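Local coordinates for hypothetical protein (Bacteroides fragilis, PDB 4JJA), which is of unproven function but belongs to the NamZ-type exo-beta-N-acetylmuramidase family, whose members probably trim peptidoglycan, at residues G113-Y117 and L327-T331; P231-F236 and G301-L307; E237-V241 and F320-F325. All blocks are in the same frame, centred on the assembly; numbering follows the deposited sequence. Where two conformers were deposited one is given.

Contact 1. Residues G113-Y117 and L327-T331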
ATOM      1  N   GLY A 113       0.004   0.454  -3.717  1.00  7.73           N
ATOM      2  CA  GLY A 113       0.042  -0.737  -4.581  1.00  8.97           C
ATOM      3  C   GLY A 113       0.954  -1.879  -4.252  1.00  8.46           C
ATOM      4  O   GLY A 113       1.395  -2.594  -5.126  1.00  9.37           O
ATOM      5  N   LEU A 114       1.251  -2.055  -2.958  1.00  8.11           N
ATOM      6  CA  LEU A 114       2.128  -3.104  -2.509  1.00  7.62           C
ATOM      7  C   LEU A 114       1.418  -4.027  -1.546  1.00  7.36           C
ATOM      8  O   LEU A 114       0.664  -3.614  -0.670  1.00  8.49           O
ATOM      9  CB  LEU A 114       3.350  -2.521  -1.782  1.00  7.67           C
ATOM     10  CG  LEU A 114       4.516  -2.142  -2.670  1.00  8.71           C
ATOM     11  CD1 LEU A 114       5.092  -3.373  -3.380  1.00 10.54           C
ATOM     12  CD2 LEU A 114       4.147  -0.980  -3.596  1.00 10.93           C
ATOM     13  N   ARG A 115       1.735  -5.303  -1.671  1.00  7.14           N
ATOM     14  CA  ARG A 115       1.155  -6.310  -0.755  1.00  7.39           C
ATOM     15  C   ARG A 115       1.481  -6.072   0.717  1.00  7.26           C
ATOM     16  O   ARG A 115       0.715  -6.424   1.580  1.00  7.86           O
ATOM     17  CB  ARG A 115       1.605  -7.688  -1.199  1.00  7.04           C
ATOM     18  CG  ARG A 115       0.923  -8.837  -0.521  1.00  7.74           C
ATOM     19  CD  ARG A 115       1.408 -10.163  -1.038  1.00  7.87           C
ATOM     20  NE  ARG A 115       2.781 -10.409  -0.705  1.00  7.80           N
ATOM     21  CZ  ARG A 115       3.647 -11.087  -1.464  1.00  7.74           C
ATOM     22  NH1 ARG A 115       3.299 -11.569  -2.653  1.00  8.35           N
ATOM     23  NH2 ARG A 115       4.917 -11.237  -1.029  1.00  8.59           N
ATOM     24  N   PHE A 116       2.620  -5.461   0.999  1.00  7.33           N
ATOM     25  CA  PHE A 116       3.069  -5.200   2.343  1.00  7.67           C
ATOM     26  C   PHE A 116       2.769  -3.793   2.821  1.00  8.52           C
ATOM     27  O   PHE A 116       3.185  -3.416   3.927  1.00 11.31           O
ATOM     28  CB  PHE A 116       4.532  -5.614   2.566  1.00  8.86           C
ATOM     29  CG  PHE A 116       5.485  -5.261   1.465  1.00  8.72           C
ATOM     30  CD1 PHE A 116       5.764  -3.933   1.158  1.00  9.25           C
ATOM     31  CD2 PHE A 116       6.136  -6.258   0.753  1.00 10.75           C
ATOM     32  CE1 PHE A 116       6.678  -3.594   0.149  1.00 11.17           C
ATOM     33  CE2 PHE A 116       7.042  -5.923  -0.248  1.00 11.15           C
ATOM     34  CZ  PHE A 116       7.295  -4.599  -0.561  1.00 11.08           C
ATOM     35  N   TYR A 117       1.955  -3.035   2.052  1.00  7.87           N
ATOM     36  CA  TYR A 117       1.386  -1.750   2.488  1.00  8.93           C
ATOM     37  C   TYR A 117      -0.071  -2.059   2.777  1.00  9.46           C
ATOM     38  O   TYR A 117      -0.809  -2.406   1.861  1.00 12.32           O
ATOM     39  CB  TYR A 117       1.558  -0.726   1.404  1.00 10.51           C
ATOM     40  CG  TYR A 117       1.290   0.698   1.875  1.00 10.41           C
ATOM     41  CD1 TYR A 117       2.317   1.463   2.368  1.00 11.38           C
ATOM     42  CD2 TYR A 117       0.050   1.300   1.733  1.00 12.07           C
ATOM     43  CE1 TYR A 117       2.148   2.747   2.769  1.00 12.77           C
ATOM     44  CE2 TYR A 117      -0.172   2.603   2.136  1.00 14.98           C
ATOM     45  CZ  TYR A 117       0.896   3.329   2.660  1.00 14.49           C
ATOM     46  OH  TYR A 117       0.651   4.634   3.034  1.00 16.84           O
ATOM     47  N   LEU A 327       7.939 -13.399   4.983  1.00  7.72           N
ATOM     48  CA  LEU A 327       6.646 -12.773   5.078  1.00  7.59           C
ATOM     49  C   LEU A 327       6.477 -11.588   4.122  1.00  7.22           C
ATOM     50  O   LEU A 327       5.373 -11.301   3.667  1.00  8.00           O
ATOM     51  CB  LEU A 327       6.318 -12.373   6.518  1.00  8.26           C
ATOM     52  CG  LEU A 327       6.437 -13.518   7.556  1.00  8.82           C
ATOM     53  CD1 LEU A 327       6.038 -13.030   8.961  1.00 10.68           C
ATOM     54  CD2 LEU A 327       5.614 -14.747   7.182  1.00 10.89           C
ATOM     55  N   LEU A 328       7.589 -10.922   3.822  1.00  8.26           N
ATOM     56  CA  LEU A 328       7.626  -9.817   2.859  1.00  7.60           C
ATOM     57  C   LEU A 328       7.671 -10.318   1.419  1.00  7.70           C
ATOM     58  O   LEU A 328       6.879  -9.896   0.600  1.00  8.82           O
ATOM     59  CB  LEU A 328       8.789  -8.869   3.154  1.00  8.64           C
ATOM     60  CG  LEU A 328       8.692  -8.089   4.471  1.00  9.90           C
ATOM     61  CD1 LEU A 328      10.053  -7.444   4.814  1.00 14.65           C
ATOM     62  CD2 LEU A 328       7.625  -7.016   4.422  1.00 12.03           C
ATOM     63  N   VAL A 329       8.592 -11.248   1.134  1.00  8.72           N
ATOM     64  CA  VAL A 329       8.761 -11.687  -0.258  0.50  9.33           C
ATOM     65  C   VAL A 329       7.725 -12.690  -0.694  1.00  9.13           C
ATOM     66  O   VAL A 329       7.322 -12.701  -1.860  1.00 10.90           O
ATOM     67  CB  VAL A 329      10.153 -12.252  -0.566  0.50 10.14           C
ATOM     68  CG1 VAL A 329      11.101 -11.116  -0.586  0.50 11.78           C
ATOM     69  CG2 VAL A 329      10.617 -13.291   0.426  0.50 11.71           C
ATOM     70  N   GLY A 330       7.268 -13.530   0.241  1.00  9.43           N
ATOM     71  CA  GLY A 330       6.137 -14.426   0.008  1.00  9.41           C
ATOM     72  C   GLY A 330       6.424 -15.839  -0.429  1.00  8.96           C
ATOM     73  O   GLY A 330       5.518 -16.595  -0.663  1.00  9.90           O
ATOM     74  N   THR A 331       7.704 -16.176  -0.516  1.00  9.78           N
ATOM     75  CA  THR A 331       8.151 -17.512  -0.928  1.00  9.46           C
ATOM     76  C   THR A 331       9.526 -17.747  -0.337  1.00 10.26           C
ATOM     77  O   THR A 331      10.243 -16.807   0.019  1.00 10.68           O
ATOM     78  CB  THR A 331       8.232 -17.615  -2.464  1.00 12.15           C
ATOM     79  OG1 THR A 331       8.505 -18.954  -2.772  1.00 16.89           O
ATOM     80  CG2 THR A 331       9.313 -16.736  -3.079  1.00 13.65           C
TER
HETATM   81  O   HOH W   1       3.783  -9.664   1.831  1.00  9.42           O

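Contact 2. Residues P231-F236 and G301-L307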
ATOM      1  N   PRO A 231       8.800  -0.930  -3.940  1.00  8.19           N
ATOM      2  CA  PRO A 231       8.723  -2.380  -4.103  1.00  9.04           C
ATOM      3  C   PRO A 231      10.038  -3.121  -3.978  1.00  9.75           C
ATOM      4  O   PRO A 231      10.068  -4.260  -3.511  1.00 11.40           O
ATOM      5  CB  PRO A 231       8.154  -2.545  -5.531  1.00 10.09           C
ATOM      6  CG  PRO A 231       7.450  -1.268  -5.783  1.00  9.64           C
ATOM      7  CD  PRO A 231       8.198  -0.187  -5.073  1.00  8.77           C
ATOM      8  N   SER A 232      11.108  -2.478  -4.428  1.00  8.93           N
ATOM      9  CA  SER A 232      12.457  -3.064  -4.397  1.00  9.77           C
ATOM     10  C   SER A 232      13.127  -2.815  -3.043  1.00  9.66           C
ATOM     11  O   SER A 232      13.669  -3.717  -2.424  1.00 14.53           O
ATOM     12  CB  SER A 232      13.326  -2.473  -5.521  1.00  9.92           C
ATOM     13  OG  SER A 232      12.780  -2.749  -6.796  1.00 10.59           O
ATOM     14  N   ILE A 233      13.040  -1.614  -2.558  1.00  7.64           N
ATOM     15  CA  ILE A 233      13.802  -1.198  -1.379  1.00  8.22           C
ATOM     16  C   ILE A 233      13.170  -1.628  -0.061  1.00  7.30           C
ATOM     17  O   ILE A 233      13.884  -1.908   0.875  1.00  8.10           O
ATOM     18  CB  ILE A 233      14.074   0.342  -1.442  1.00  8.75           C
ATOM     19  CG1 ILE A 233      14.955   0.631  -2.642  1.00  9.75           C
ATOM     20  CG2 ILE A 233      14.721   0.900  -0.158  1.00 10.35           C
ATOM     21  CD1 ILE A 233      16.371   0.082  -2.572  1.00 11.90           C
ATOM     22  N   CYS A 234      11.857  -1.763   0.007  1.00  7.42           N
ATOM     23  CA  CYS A 234      11.210  -2.194   1.238  1.00  8.06           C
ATOM     24  C   CYS A 234      11.597  -3.627   1.595  1.00  7.88           C
ATOM     25  O   CYS A 234      11.500  -3.999   2.741  1.00  8.33           O
ATOM     26  CB  CYS A 234       9.666  -2.065   1.151  1.00  8.73           C
ATOM     27  SG  CYS A 234       8.851  -2.071   2.758  1.00 11.36           S
ATOM     28  N   LEU A 235      12.103  -4.408   0.635  1.00  7.98           N
ATOM     29  CA  LEU A 235      12.631  -5.732   0.987  1.00  8.18           C
ATOM     30  C   LEU A 235      13.724  -5.677   2.026  1.00  7.87           C
ATOM     31  O   LEU A 235      13.951  -6.661   2.757  1.00  8.12           O
ATOM     32  CB  LEU A 235      13.058  -6.465  -0.279  1.00  9.28           C
ATOM     33  CG  LEU A 235      11.936  -6.647  -1.325  1.00 11.18           C
ATOM     34  CD1 LEU A 235      12.516  -7.380  -2.549  1.00 14.33           C
ATOM     35  CD2 LEU A 235      10.733  -7.380  -0.768  1.00 15.17           C
ATOM     36  N   PHE A 236      14.430  -4.557   2.105  1.00  7.36           N
ATOM     37  CA  PHE A 236      15.440  -4.396   3.135  1.00  7.03           C
ATOM     38  C   PHE A 236      14.899  -4.397   4.550  1.00  7.98           C
ATOM     39  O   PHE A 236      15.655  -4.595   5.493  1.00  7.66           O
ATOM     40  CB  PHE A 236      16.311  -3.156   2.921  1.00  6.97           C
ATOM     41  CG  PHE A 236      17.318  -3.262   1.807  1.00  6.60           C
ATOM     42  CD1 PHE A 236      18.314  -4.210   1.853  1.00  7.84           C
ATOM     43  CD2 PHE A 236      17.318  -2.382   0.737  1.00  7.14           C
ATOM     44  CE1 PHE A 236      19.302  -4.254   0.900  1.00  7.54           C
ATOM     45  CE2 PHE A 236      18.302  -2.431  -0.258  1.00  7.56           C
ATOM     46  CZ  PHE A 236      19.283  -3.394  -0.168  1.00  7.85           C
ATOM     47  N   GLY A 301      11.104  -2.590 -12.608  1.00 11.64           N
ATOM     48  CA  GLY A 301      10.146  -3.206 -11.667  1.00 10.36           C
ATOM     49  C   GLY A 301      10.848  -3.635 -10.404  1.00 10.32           C
ATOM     50  O   GLY A 301      11.747  -2.957  -9.923  1.00 12.05           O
ATOM     51  N   ILE A 302      10.428  -4.747  -9.808  1.00  9.74           N
ATOM     52  CA  ILE A 302      11.140  -5.240  -8.622  1.00  9.04           C
ATOM     53  C   ILE A 302      12.554  -5.609  -9.049  1.00  9.86           C
ATOM     54  O   ILE A 302      12.743  -6.434  -9.928  1.00 11.47           O
ATOM     55  CB  ILE A 302      10.433  -6.415  -7.990  1.00  8.76           C
ATOM     56  CG1 ILE A 302       9.055  -6.006  -7.455  1.00  9.61           C
ATOM     57  CG2 ILE A 302      11.292  -7.062  -6.870  1.00 10.86           C
ATOM     58  CD1 ILE A 302       8.189  -7.180  -6.986  1.00 11.39           C
ATOM     59  N   ASN A 303      13.516  -4.976  -8.430  1.00  9.22           N
ATOM     60  CA  ASN A 303      14.913  -5.082  -8.779  1.00  9.68           C
ATOM     61  C   ASN A 303      15.667  -5.641  -7.581  1.00  9.02           C
ATOM     62  O   ASN A 303      15.883  -4.899  -6.601  1.00 10.30           O
ATOM     63  CB  ASN A 303      15.439  -3.717  -9.166  1.00 11.06           C
ATOM     64  CG  ASN A 303      16.856  -3.774  -9.656  1.00 10.68           C
ATOM     65  OD1 ASN A 303      17.489  -4.826  -9.611  1.00 11.74           O
ATOM     66  ND2 ASN A 303      17.385  -2.619 -10.115  1.00 13.71           N
ATOM     67  N   LEU A 304      16.067  -6.916  -7.662  1.00  9.31           N
ATOM     68  CA  LEU A 304      16.818  -7.582  -6.604  1.00  8.82           C
ATOM     69  C   LEU A 304      18.285  -7.231  -6.564  1.00  9.08           C
ATOM     70  O   LEU A 304      18.995  -7.701  -5.685  1.00  9.34           O
ATOM     71  CB  LEU A 304      16.628  -9.096  -6.665  1.00 10.14           C
ATOM     72  CG  LEU A 304      15.233  -9.634  -6.535  1.00 10.43           C
ATOM     73  CD1 LEU A 304      15.207 -11.130  -6.783  1.00 13.56           C
ATOM     74  CD2 LEU A 304      14.616  -9.267  -5.154  1.00 11.85           C
ATOM     75  N   ASP A 305      18.753  -6.393  -7.483  1.00  9.06           N
ATOM     76  CA  ASP A 305      20.164  -6.015  -7.490  1.00  9.97           C
ATOM     77  C   ASP A 305      20.624  -5.485  -6.149  1.00  9.21           C
ATOM     78  O   ASP A 305      21.774  -5.716  -5.735  1.00  9.71           O
ATOM     79  CB  ASP A 305      20.475  -4.942  -8.570  1.00 10.46           C
ATOM     80  CG  ASP A 305      20.543  -5.455  -9.997  1.00 13.78           C
ATOM     81  OD1 ASP A 305      20.583  -6.656 -10.218  1.00 15.15           O
ATOM     82  OD2 ASP A 305      20.594  -4.590 -10.917  1.00 17.61           O
ATOM     83  N   TYR A 306      19.773  -4.662  -5.513  1.00  8.85           N
ATOM     84  CA  TYR A 306      20.198  -3.973  -4.330  1.00  9.31           C
ATOM     85  C   TYR A 306      20.364  -4.954  -3.168  1.00  8.98           C
ATOM     86  O   TYR A 306      21.367  -4.933  -2.434  1.00  9.14           O
ATOM     87  CB  TYR A 306      19.178  -2.868  -3.978  1.00  9.85           C
ATOM     88  CG  TYR A 306      18.790  -2.010  -5.168  1.00 10.24           C
ATOM     89  CD1 TYR A 306      19.754  -1.410  -5.950  1.00 10.00           C
ATOM     90  CD2 TYR A 306      17.468  -1.777  -5.487  1.00 10.98           C
ATOM     91  CE1 TYR A 306      19.402  -0.629  -7.073  1.00 12.71           C
ATOM     92  CE2 TYR A 306      17.109  -0.988  -6.595  1.00 11.57           C
ATOM     93  CZ  TYR A 306      18.090  -0.429  -7.389  1.00 12.24           C
ATOM     94  OH  TYR A 306      17.711   0.388  -8.443  1.00 14.66           O
ATOM     95  N   LEU A 307      19.371  -5.807  -2.976  1.00  9.49           N
ATOM     96  CA  LEU A 307      19.413  -6.801  -1.960  0.50  8.80           C
ATOM     97  C   LEU A 307      20.638  -7.747  -2.108  1.00  8.50           C
ATOM     98  O   LEU A 307      21.330  -8.060  -1.148  1.00  9.54           O
ATOM     99  CB  LEU A 307      18.069  -7.523  -2.049  0.50  9.29           C
ATOM    100  CG  LEU A 307      17.789  -8.550  -0.984  0.50  6.25           C
ATOM    101  CD1 LEU A 307      17.578  -7.921   0.383  0.50  8.14           C
ATOM    102  CD2 LEU A 307      16.578  -9.352  -1.344  0.50  5.29           C
TER

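Contact 3. Residues E237-V241 and F320-F325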
ATOM      1  N   GLU A 237      13.602  -4.230   4.721  1.00  8.05           N
ATOM      2  CA  GLU A 237      13.020  -4.351   6.064  1.00  8.33           C
ATOM      3  C   GLU A 237      13.118  -5.785   6.568  1.00  8.46           C
ATOM      4  O   GLU A 237      12.910  -6.014   7.742  1.00 10.62           O
ATOM      5  CB  GLU A 237      11.595  -3.842   6.084  1.00 10.16           C
ATOM      6  CG  GLU A 237      11.621  -2.327   5.777  1.00 13.48           C
ATOM      7  CD  GLU A 237      10.613  -1.421   6.363  1.00 21.78           C
ATOM      8  OE1 GLU A 237       9.515  -1.855   6.637  1.00 23.64           O
ATOM      9  OE2 GLU A 237      10.943  -0.204   6.465  1.00 23.36           O
ATOM     10  N   GLY A 238      13.396  -6.745   5.700  1.00  7.86           N
ATOM     11  CA  GLY A 238      13.698  -8.119   6.074  1.00  8.08           C
ATOM     12  C   GLY A 238      15.162  -8.385   6.296  1.00  7.54           C
ATOM     13  O   GLY A 238      15.545  -9.562   6.234  1.00  8.29           O
ATOM     14  N   THR A 239      15.958  -7.342   6.546  1.00  7.56           N
ATOM     15  CA  THR A 239      17.398  -7.396   6.687  1.00  7.62           C
ATOM     16  C   THR A 239      17.795  -6.343   7.698  1.00  8.31           C
ATOM     17  O   THR A 239      16.971  -5.496   8.070  1.00  8.69           O
ATOM     18  CB  THR A 239      18.131  -7.077   5.344  1.00  7.92           C
ATOM     19  OG1 THR A 239      18.167  -5.652   5.142  1.00  7.81           O
ATOM     20  CG2 THR A 239      17.527  -7.805   4.136  1.00  8.91           C
ATOM     21  N   PRO A 240      19.084  -6.262   8.085  1.00  8.56           N
ATOM     22  CA  PRO A 240      19.551  -5.161   8.941  1.00  9.52           C
ATOM     23  C   PRO A 240      19.932  -3.867   8.226  1.00  9.06           C
ATOM     24  O   PRO A 240      20.384  -2.915   8.855  1.00 10.02           O
ATOM     25  CB  PRO A 240      20.774  -5.750   9.627  1.00 11.18           C
ATOM     26  CG  PRO A 240      20.954  -7.069   9.117  1.00 13.39           C
ATOM     27  CD  PRO A 240      20.068  -7.328   7.984  1.00 10.16           C
ATOM     28  N   VAL A 241      19.793  -3.838   6.915  1.00  8.11           N
ATOM     29  CA  VAL A 241      20.248  -2.709   6.098  1.00  8.37           C
ATOM     30  C   VAL A 241      19.278  -1.540   6.286  1.00  8.76           C
ATOM     31  O   VAL A 241      18.067  -1.714   6.263  1.00  9.78           O
ATOM     32  CB  VAL A 241      20.329  -3.128   4.611  1.00  8.32           C
ATOM     33  CG1 VAL A 241      20.682  -1.998   3.736  1.00 10.32           C
ATOM     34  CG2 VAL A 241      21.297  -4.282   4.443  1.00 10.67           C
ATOM     35  N   PHE A 320      21.946 -12.264   7.449  1.00 10.74           N
ATOM     36  CA  PHE A 320      21.470 -11.087   6.699  1.00 10.01           C
ATOM     37  C   PHE A 320      19.954 -11.041   6.567  1.00  9.10           C
ATOM     38  O   PHE A 320      19.353  -9.973   6.486  1.00  9.90           O
ATOM     39  CB  PHE A 320      22.122 -11.136   5.315  1.00  9.50           C
ATOM     40  CG  PHE A 320      21.685 -10.035   4.395  1.00  8.41           C
ATOM     41  CD1 PHE A 320      22.312  -8.777   4.412  1.00 10.51           C
ATOM     42  CD2 PHE A 320      20.709 -10.272   3.468  1.00  9.75           C
ATOM     43  CE1 PHE A 320      21.914  -7.796   3.538  1.00 10.94           C
ATOM     44  CE2 PHE A 320      20.347  -9.289   2.593  1.00  9.55           C
ATOM     45  CZ  PHE A 320      20.956  -8.074   2.640  1.00  9.96           C
ATOM     46  N   PHE A 321      19.333 -12.203   6.464  1.00  9.28           N
ATOM     47  CA  PHE A 321      17.882 -12.297   6.237  1.00  8.71           C
ATOM     48  C   PHE A 321      17.203 -12.539   7.558  1.00  8.99           C
ATOM     49  O   PHE A 321      17.388 -13.585   8.155  1.00 12.15           O
ATOM     50  CB  PHE A 321      17.496 -13.402   5.246  1.00 10.42           C
ATOM     51  CG  PHE A 321      18.064 -13.213   3.877  1.00 11.07           C
ATOM     52  CD1 PHE A 321      17.480 -12.385   2.978  1.00 12.55           C
ATOM     53  CD2 PHE A 321      19.221 -13.920   3.483  1.00 12.32           C
ATOM     54  CE1 PHE A 321      18.035 -12.219   1.701  1.00 13.96           C
ATOM     55  CE2 PHE A 321      19.759 -13.778   2.236  1.00 13.50           C
ATOM     56  CZ  PHE A 321      19.159 -12.930   1.327  1.00 14.87           C
ATOM     57  N   ARG A 322      16.402 -11.591   8.006  1.00  8.06           N
ATOM     58  CA  ARG A 322      15.575 -11.749   9.194  0.60  8.40           C
ATOM     59  C   ARG A 322      14.664 -12.952   8.988  1.00  7.95           C
ATOM     60  O   ARG A 322      14.289 -13.256   7.858  1.00  7.91           O
ATOM     61  CB  ARG A 322      14.719 -10.508   9.376  0.60  8.75           C
ATOM     62  CG  ARG A 322      15.576  -9.317   9.829  0.60  9.84           C
ATOM     63  CD  ARG A 322      14.894  -8.023   9.868  0.60  9.37           C
ATOM     64  NE  ARG A 322      15.640  -7.039  10.641  0.60 10.75           N
ATOM     65  CZ  ARG A 322      15.281  -5.763  10.789  0.60  9.89           C
ATOM     66  NH1 ARG A 322      14.234  -5.277  10.105  0.60  9.50           N
ATOM     67  NH2 ARG A 322      16.032  -4.969  11.568  0.60 12.85           N
ATOM     68  N   PRO A 323      14.184 -13.596  10.075  1.00  8.48           N
ATOM     69  CA  PRO A 323      13.256 -14.701   9.908  1.00  8.59           C
ATOM     70  C   PRO A 323      12.061 -14.339   9.009  1.00  9.29           C
ATOM     71  O   PRO A 323      11.590 -15.162   8.201  1.00 10.70           O
ATOM     72  CB  PRO A 323      12.862 -15.006  11.334  1.00 10.42           C
ATOM     73  CG  PRO A 323      14.096 -14.695  12.112  1.00 10.53           C
ATOM     74  CD  PRO A 323      14.643 -13.439  11.471  1.00  8.95           C
ATOM     75  N   PHE A 324      11.577 -13.123   9.180  1.00  8.43           N
ATOM     76  CA  PHE A 324      10.379 -12.667   8.501  1.00  8.75           C
ATOM     77  C   PHE A 324      10.597 -12.121   7.114  1.00  8.07           C
ATOM     78  O   PHE A 324       9.645 -11.609   6.520  1.00  8.30           O
ATOM     79  CB  PHE A 324       9.570 -11.765   9.407  1.00  9.26           C
ATOM     80  CG  PHE A 324      10.336 -10.576   9.917  1.00 10.65           C
ATOM     81  CD1 PHE A 324      10.489  -9.437   9.135  1.00 10.91           C
ATOM     82  CD2 PHE A 324      10.917 -10.598  11.177  1.00 11.84           C
ATOM     83  CE1 PHE A 324      11.166  -8.349   9.608  1.00 15.10           C
ATOM     84  CE2 PHE A 324      11.599  -9.468  11.648  1.00 13.68           C
ATOM     85  CZ  PHE A 324      11.692  -8.372  10.847  1.00 15.86           C
ATOM     86  N   PHE A 325      11.816 -12.236   6.557  1.00  7.67           N
ATOM     87  CA  PHE A 325      12.014 -11.905   5.166  1.00  7.76           C
ATOM     88  C   PHE A 325      10.941 -12.596   4.289  1.00  7.46           C
ATOM     89  O   PHE A 325      10.406 -11.974   3.383  1.00  8.24           O
ATOM     90  CB  PHE A 325      13.430 -12.310   4.772  1.00  8.80           C
ATOM     91  CG  PHE A 325      13.789 -12.066   3.341  1.00  7.64           C
ATOM     92  CD1 PHE A 325      14.039 -10.788   2.898  1.00  8.99           C
ATOM     93  CD2 PHE A 325      13.829 -13.094   2.453  1.00  9.49           C
ATOM     94  CE1 PHE A 325      14.353 -10.556   1.580  1.00 10.64           C
ATOM     95  CE2 PHE A 325      14.149 -12.904   1.144  1.00 10.02           C
ATOM     96  CZ  PHE A 325      14.408 -11.625   0.671  1.00 10.71           C
TER

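Contact 1. Residues G113-Y117 and L327-T331
Arg115 sends CG trans to its backbone N (chi1 -170°) and then bends at chi3 (67°), which turns its guanidinium toward the last turn of helix 325-329, against Leu328 and Val329. The arginine belongs to a type I beta turn, Leu114 to Tyr117, in the loop between strand 104-107 and helix 119-132 of the Rossmann-like N-terminal part; the helix belongs to the C-terminal part. NH2 alone serves two successive carbonyls, Leu328 O at 2.9 Å and Val329 O at 2.9 Å. Both lie at the edge of the guanidinium. Neither bond is made on a lone pair: NH2 stands well above the carbonyl plane of Leu328 and almost perpendicularly over that of Val329, although the N-H points more directly at Val329 O. The helix ends here, Gly330 being the first residue to leave it, with positive phi, and a positive group beside these carbonyls probably suits the negative pole of the helix dipole. The other end of the guanidinium is pinned as well, NH1 giving hydrogen bonds to Ile168 O and Pro153 O. Phe116 packs across Leu328, its CB 3.9 Å from Leu328 CD2, the two side chains at about a right angle, and Leu328 O lies at its ring edge. One water completes the join: it accepts from Arg115 NE at 2.8 Å and lies 2.9 Å from Leu327 O.

Contact 2. Residues P231-F236 and G301-L307
Phe236 and Tyr306 interlock where residues 231-236, on helix 224-233 and running on into 3-10 geometry, meet the start of helix 305-314. The Phe236 ring is one of the main bumps. Its far end runs up to the backbone of the opposite helix, with CZ 3.4 Å from Tyr306 O, which sits at the ring edge. CE2 presses on Tyr306 CB at 3.8 Å, while the other side of the ring slides past Leu307, whose CD1, in one of two conformers, lies near Phe236 CD1. Tyr254 stacks on this ring from strand 253-256. Tyr306 in turn leans back over the first helix: Ile233 CD1 reaches its CD2 at 3.6 Å, the side chains crossing at about a right angle, and Ser232 CB faces the edge of the tyrosine ring. Leu235 fills the next hollow by setting CD1 against Leu304 CD2 at 3.8 Å, and at the far end Pro231 CB rests on CG1 of Ile302.

Ser232 is the polar point of the joint. Its OG lies beside the backbone N and opposite the carbonyl carbon (chi1 -61°), which turns it to the extended backbone ahead of the second helix, where it accepts from Asn303 N at 2.9 Å (N-H...O 157°). Asn303 carries the order onward, because its OD1 takes a capping bond from Asp305 N at 2.9 Å. One hydrogen bond across the segments thus sets a polar point in a largely apolar interface, and one polar atom pays for the burial: Pro231 O has no partner in the model.

Contact 3. Residues E237-V241 and F320-F325
Arg322, in one of its two conformers, lays its guanidinium flat on a carbonyl: Thr239 O sits 3.1 Å above the plane, over its centre, where no hydrogen bond forms. The bond is made near the edge instead, NH1 donating to Glu237 O at 2.8 Å. An arginine chain extended from CG to NE carries the group along Gly238 to this spot. At its root the backbone is held too, Arg322 N binding Gly238 O at 2.8 Å. Phe324 sets its ring edge against Glu237 O, and Arg322 CB lies over the centre of that ring.

Thr239 CB stands over one face of Phe320 in a CH-pi contact, 4.2 Å from the ring centroid, with CG2 3.5 Å from CE2. Thr239 OG1 accepts from Val241 N (3.0 Å), an ST turn, and also bonds Phe236 O. Phe320 O is buried without a conventional partner; Thr239 CA offers it a C-H at 3.2 Å.

Around this loop pair, helix 305-314 brings Leu307 against Thr239, Phe320 and Phe325, helix 333-339 backs Phe321 and Phe325, and strand 253-256 meets Pro240 and Val241 through His256 and Tyr254.

From the N terminus, residues 113-117 come first, in the Rossmann-like part, and their partner arrives only at 327-331, so contact 1 closes the longest loop and joins the N-terminal and C-terminal parts. Contacts 2 and 3 are both nested within it. Their first segments, 231-236 and 237-241, are consecutive; the chain then passes strands 253-256 and 284-288, returns to 301-307 to close contact 2, and reaches 320-325 to close contact 3. Because the segments alternate, these two loops cross. Phe236 links them by packing on Val241, while Phe116 rests on Cys234 and Leu235, and Leu328 on the Glu237-Gly238 backbone, connecting contact 1 to both.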